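Local coordinates for protein DNA polymerase III subunit delta (Bacillus subtilis, PDB 3ZH9) that probably serves as the wrench of the clamp-loader complex, opening the beta sliding clamp so that it can be loaded onto primed DNA, at residues G22-T25 and Y26-Q29; S184-Q187 and E188-L192. All coordinates share one frame; numbering follows the deposited sequence.

Interaction 1. Residues G22-T25 and Y26-Q29; sequences GKET and YLLQ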
loop_
_atom_site.group_PDB
_atom_site.type_symbol
_atom_site.label_atom_id
_atom_site.label_comp_id
_atom_site.label_asym_id
_atom_site.label_seq_id
_atom_site.Cartn_x
_atom_site.Cartn_y
_atom_site.Cartn_z
ATOM N N GLY A 22 -8.176 -7.745 -2.901
ATOM C CA GLY A 22 -6.924 -7.243 -3.445
ATOM C C GLY A 22 -5.955 -6.972 -2.320
ATOM O O GLY A 22 -6.340 -6.899 -1.140
ATOM N N LYS A 23 -4.690 -6.806 -2.678
ATOM C CA LYS A 23 -3.645 -6.662 -1.678
ATOM C C LYS A 23 -3.273 -5.209 -1.391
ATOM O O LYS A 23 -2.421 -4.942 -0.547
ATOM C CB LYS A 23 -2.405 -7.483 -2.065
ATOM C CG LYS A 23 -2.595 -8.990 -1.915
ATOM C CD LYS A 23 -1.261 -9.714 -1.924
ATOM N N GLU A 24 -3.900 -4.267 -2.088
ATOM C CA GLU A 24 -3.626 -2.866 -1.796
ATOM C C GLU A 24 -4.444 -2.420 -0.584
ATOM O O GLU A 24 -5.490 -1.784 -0.717
ATOM C CB GLU A 24 -3.888 -1.984 -3.017
ATOM C CG GLU A 24 -3.503 -0.534 -2.823
ATOM C CD GLU A 24 -2.078 -0.353 -2.319
ATOM O OE1 GLU A 24 -1.148 -0.298 -3.154
ATOM O OE2 GLU A 24 -1.892 -0.256 -1.085
ATOM N N THR A 25 -3.955 -2.762 0.604
ATOM C CA THR A 25 -4.757 -2.613 1.815
ATOM C C THR A 25 -5.155 -1.173 2.101
ATOM O O THR A 25 -6.197 -0.924 2.707
ATOM C CB THR A 25 -4.060 -3.214 3.047
ATOM O OG1 THR A 25 -2.827 -2.534 3.278
ATOM C CG2 THR A 25 -3.786 -4.693 2.826
ATOM N N TYR A 26 -4.338 -0.230 1.651
ATOM C CA TYR A 26 -4.619 1.177 1.906
ATOM C C TYR A 26 -5.948 1.592 1.279
ATOM O O TYR A 26 -6.738 2.311 1.890
ATOM C CB TYR A 26 -3.498 2.082 1.382
ATOM C CG TYR A 26 -3.914 3.531 1.415
ATOM C CD1 TYR A 26 -3.826 4.267 2.585
ATOM C CD2 TYR A 26 -4.436 4.151 0.284
ATOM C CE1 TYR A 26 -4.221 5.581 2.625
ATOM C CE2 TYR A 26 -4.845 5.463 0.320
ATOM C CZ TYR A 26 -4.733 6.172 1.495
ATOM O OH TYR A 26 -5.132 7.481 1.548
ATOM N N LEU A 27 -6.180 1.138 0.052
ATOM C CA LEU A 27 -7.434 1.405 -0.643
ATOM C C LEU A 27 -8.614 0.637 -0.042
ATOM O O LEU A 27 -9.749 1.117 -0.038
ATOM C CB LEU A 27 -7.297 1.077 -2.126
ATOM C CG LEU A 27 -6.317 1.996 -2.860
ATOM C CD1 LEU A 27 -6.200 1.607 -4.326
ATOM C CD2 LEU A 27 -6.763 3.440 -2.721
ATOM N N LEU A 28 -8.352 -0.561 0.456
ATOM C CA LEU A 28 -9.393 -1.276 1.176
ATOM C C LEU A 28 -9.786 -0.436 2.389
ATOM O O LEU A 28 -10.967 -0.189 2.632
ATOM C CB LEU A 28 -8.914 -2.673 1.579
ATOM C CG LEU A 28 -8.613 -3.569 0.377
ATOM C CD1 LEU A 28 -8.204 -4.970 0.799
ATOM C CD2 LEU A 28 -9.812 -3.615 -0.564
ATOM N N GLN A 29 -8.778 0.039 3.114
ATOM C CA GLN A 29 -9.004 0.813 4.326
ATOM C C GLN A 29 -9.737 2.085 4.008
ATOM O O GLN A 29 -10.682 2.442 4.694
ATOM C CB GLN A 29 -7.686 1.160 5.034
ATOM C CG GLN A 29 -6.920 -0.043 5.556
ATOM C CD GLN A 29 -7.810 -1.032 6.293
ATOM O OE1 GLN A 29 -8.818 -0.651 6.900
ATOM N NE2 GLN A 29 -7.447 -2.310 6.235
#
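The backbone carbonyl O of Glu24 is gripped by two weak bonds from the first turn of the following helix. Leu27 N reaches Glu24 O at 3.1 Å but bent (N-H...O angle 126°), while Leu28 N comes in straighter from 3.3 Å. The first sound helical bond is Gln29 N to Thr25 O, 2.8 Å. Glu24 stands at the N-cap and centres an inverse gamma turn closed by a weak Thr25 N to Lys23 O bond. The turn joins strand 17-21 to helix 25-39; the Glu24 backbone bonds to Ala143, and Leu182 touches the Glu24 and Leu27 side chains.

Glu24 CG, anti to the backbone N (chi1 -175°), lies 3.8 Å from Leu27 CD1. The carboxylate lies alongside Tyr26, OE2 3.8 Å from Tyr26 CB, its plane 78° from the ring. Leu28 CD1 packs 3.3 Å from Gly22 O. Replacing Glu24 by an alanine takes away CG and the carboxylate, and would probably leave a gap beside Leu27 CD1 and no acid here at the helix start. The carbonyl O thus serves two weak donors, and the carboxylate may favour the positive end of the helix dipole, though a sulfate lies about 4 Å from the Glu24 side chain.

Interaction 2. Residues S184-Q187 and E188-L192; sequences SIFQ and EIQKL
Phe186 offers one ring face to the amide of Gln190, one helical turn further on. NE2 of Gln190 sits over that face, 3.4 Å from Phe186 CZ, and the amide plane is inclined 53° to the ring. The phenyl group stands with CG anti to the backbone N. On the glutamine, CG, set beside the backbone N by chi1, lies 3.7 Å from Phe186 CE1, and the bend at chi2 (-59°) then swings the amide over the ring. NE2 is not left to the aromatic face alone, for it also makes a weak hydrogen bond to Glu162 OE2.

The backbone acceptors are satisfied in regular i to i+4 order. Ser184 O takes the N-H of Glu188, Ile185 O that of Ile189 (N to O 2.8 Å), Phe186 O that of Gln190, and Gln187 O that of Lys191 (N to O 3.1 Å); all four bonds are nearly straight at the hydrogen.

On the polar side, Lys191 NZ has two partners. It donates to Glu188 OE1 at 2.8 Å in a salt bridge that uses the syn lone pair of the carboxylate, and to a water at 2.6 Å. The same water accepts a weak bond from Gln187 NE2 at 3.2 Å, linking the amide to the ammonium group. Ile185 and Ile189 run side by side, CG2 of the first 4.1 Å from CG1 of the second. Together, the unbroken i to i+4 bonding, the i to i+3 salt bridge and the isoleucine pair spaced four apart are typical of an amphipathic alpha helix; its isoleucine face packs on helices 148-160 and 168-177, consistent with the small helical lid domain of an AAA+ module.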
loop_
_atom_site.group_PDB
_atom_site.type_symbol
_atom_site.label_atom_id
_atom_site.label_comp_id
_atom_site.label_asym_id
_atom_site.label_seq_id
_atom_site.Cartn_x
_atom_site.Cartn_y
_atom_site.Cartn_z
ATOM N N SER A 184 0.690 7.907 -0.093
ATOM C CA SER A 184 1.410 9.160 -0.272
ATOM C C SER A 184 0.860 9.941 -1.456
ATOM O O SER A 184 0.713 11.161 -1.390
ATOM C CB SER A 184 2.903 8.900 -0.462
ATOM O OG SER A 184 3.413 8.163 0.631
ATOM N N ILE A 185 0.547 9.240 -2.538
ATOM C CA ILE A 185 -0.066 9.894 -3.684
ATOM C C ILE A 185 -1.414 10.513 -3.290
ATOM O O ILE A 185 -1.722 11.629 -3.679
ATOM C CB ILE A 185 -0.264 8.917 -4.858
ATOM C CG1 ILE A 185 1.081 8.488 -5.436
ATOM C CG2 ILE A 185 -1.096 9.561 -5.953
ATOM C CD1 ILE A 185 1.029 7.144 -6.146
ATOM N N PHE A 186 -2.205 9.781 -2.505
ATOM C CA PHE A 186 -3.512 10.259 -2.097
ATOM C C PHE A 186 -3.340 11.519 -1.258
ATOM O O PHE A 186 -3.964 12.548 -1.491
ATOM C CB PHE A 186 -4.263 9.176 -1.295
ATOM C CG PHE A 186 -5.621 9.612 -0.837
ATOM C CD1 PHE A 186 -5.768 10.389 0.302
ATOM C CD2 PHE A 186 -6.756 9.259 -1.556
ATOM C CE1 PHE A 186 -7.043 10.801 0.732
ATOM C CE2 PHE A 186 -8.026 9.670 -1.148
ATOM C CZ PHE A 186 -8.175 10.442 -0.001
ATOM N N GLN A 187 -2.469 11.427 -0.274
ATOM C CA GLN A 187 -2.155 12.565 0.557
ATOM C C GLN A 187 -1.679 13.796 -0.244
ATOM O O GLN A 187 -2.170 14.907 -0.036
ATOM C CB GLN A 187 -1.126 12.152 1.602
ATOM C CG GLN A 187 -0.579 13.308 2.420
ATOM C CD GLN A 187 0.409 12.854 3.481
ATOM O OE1 GLN A 187 0.519 11.659 3.777
ATOM N NE2 GLN A 187 1.134 13.806 4.057
ATOM N N GLU A 188 -0.731 13.606 -1.153
ATOM C CA GLU A 188 -0.166 14.733 -1.890
ATOM C C GLU A 188 -1.170 15.309 -2.890
ATOM O O GLU A 188 -1.212 16.520 -3.101
ATOM C CB GLU A 188 1.139 14.338 -2.603
ATOM C CG GLU A 188 2.249 13.865 -1.677
ATOM C CD GLU A 188 2.644 14.899 -0.601
ATOM O OE1 GLU A 188 2.408 16.109 -0.784
ATOM O OE2 GLU A 188 3.201 14.491 0.438
ATOM N N ILE A 189 -1.964 14.446 -3.520
ATOM C CA ILE A 189 -3.030 14.930 -4.400
ATOM C C ILE A 189 -4.036 15.815 -3.629
ATOM O O ILE A 189 -4.416 16.879 -4.099
ATOM C CB ILE A 189 -3.750 13.776 -5.141
ATOM C CG1 ILE A 189 -2.867 13.226 -6.275
ATOM C CG2 ILE A 189 -5.105 14.241 -5.671
ATOM C CD1 ILE A 189 -2.596 14.211 -7.421
ATOM N N GLN A 190 -4.435 15.403 -2.430
ATOM C CA GLN A 190 -5.338 16.240 -1.617
ATOM C C GLN A 190 -4.712 17.589 -1.266
ATOM O O GLN A 190 -5.386 18.633 -1.251
ATOM C CB GLN A 190 -5.743 15.528 -0.321
ATOM C CG GLN A 190 -6.547 14.220 -0.520
ATOM C CD GLN A 190 -7.862 14.405 -1.280
ATOM O OE1 GLN A 190 -8.372 15.520 -1.438
ATOM N NE2 GLN A 190 -8.420 13.298 -1.748
ATOM N N LYS A 191 -3.427 17.563 -0.945
ATOM C CA LYS A 191 -2.713 18.797 -0.639
ATOM C C LYS A 191 -2.638 19.665 -1.875
ATOM O O LYS A 191 -2.807 20.882 -1.792
ATOM C CB LYS A 191 -1.303 18.499 -0.137
ATOM C CG LYS A 191 -1.242 18.095 1.332
ATOM C CD LYS A 191 0.106 17.430 1.660
ATOM C CE LYS A 191 1.251 18.396 1.412
ATOM N NZ LYS A 191 2.582 17.717 1.491
ATOM N N LEU A 192 -2.393 19.039 -3.024
ATOM C CA LEU A 192 -2.253 19.794 -4.271
ATOM C C LEU A 192 -3.581 20.406 -4.690
ATOM O O LEU A 192 -3.609 21.538 -5.144
ATOM C CB LEU A 192 -1.657 18.938 -5.397
ATOM C CG LEU A 192 -0.145 18.628 -5.281
ATOM C CD1 LEU A 192 0.277 17.348 -6.038
ATOM C CD2 LEU A 192 0.680 19.845 -5.761
HETATM O O HOH W 1 2.588 16.692 3.929
#

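From the N terminus, strand 17-21 of the parallel five-stranded sheet runs into interaction 1, where residues 22-29 turn directly into helix 25-39; this is a strand-to-helix junction in the part of the protein related to P-loop NTPases. Interaction 2 opens much later, within helix 182-195. The two are in series, neither nested nor crossed, and each is local, so neither closes a long loop. Their centres are about 17 Å apart, yet they meet: Tyr26 OH lies 3.2 Å from Phe186 CD1 in a packing contact. Phe186 also touches Glu30 and Arg34, so its side chain joins helix 182-195 to helix 25-39, tying the strand-helix unit to the helical bundle that follows.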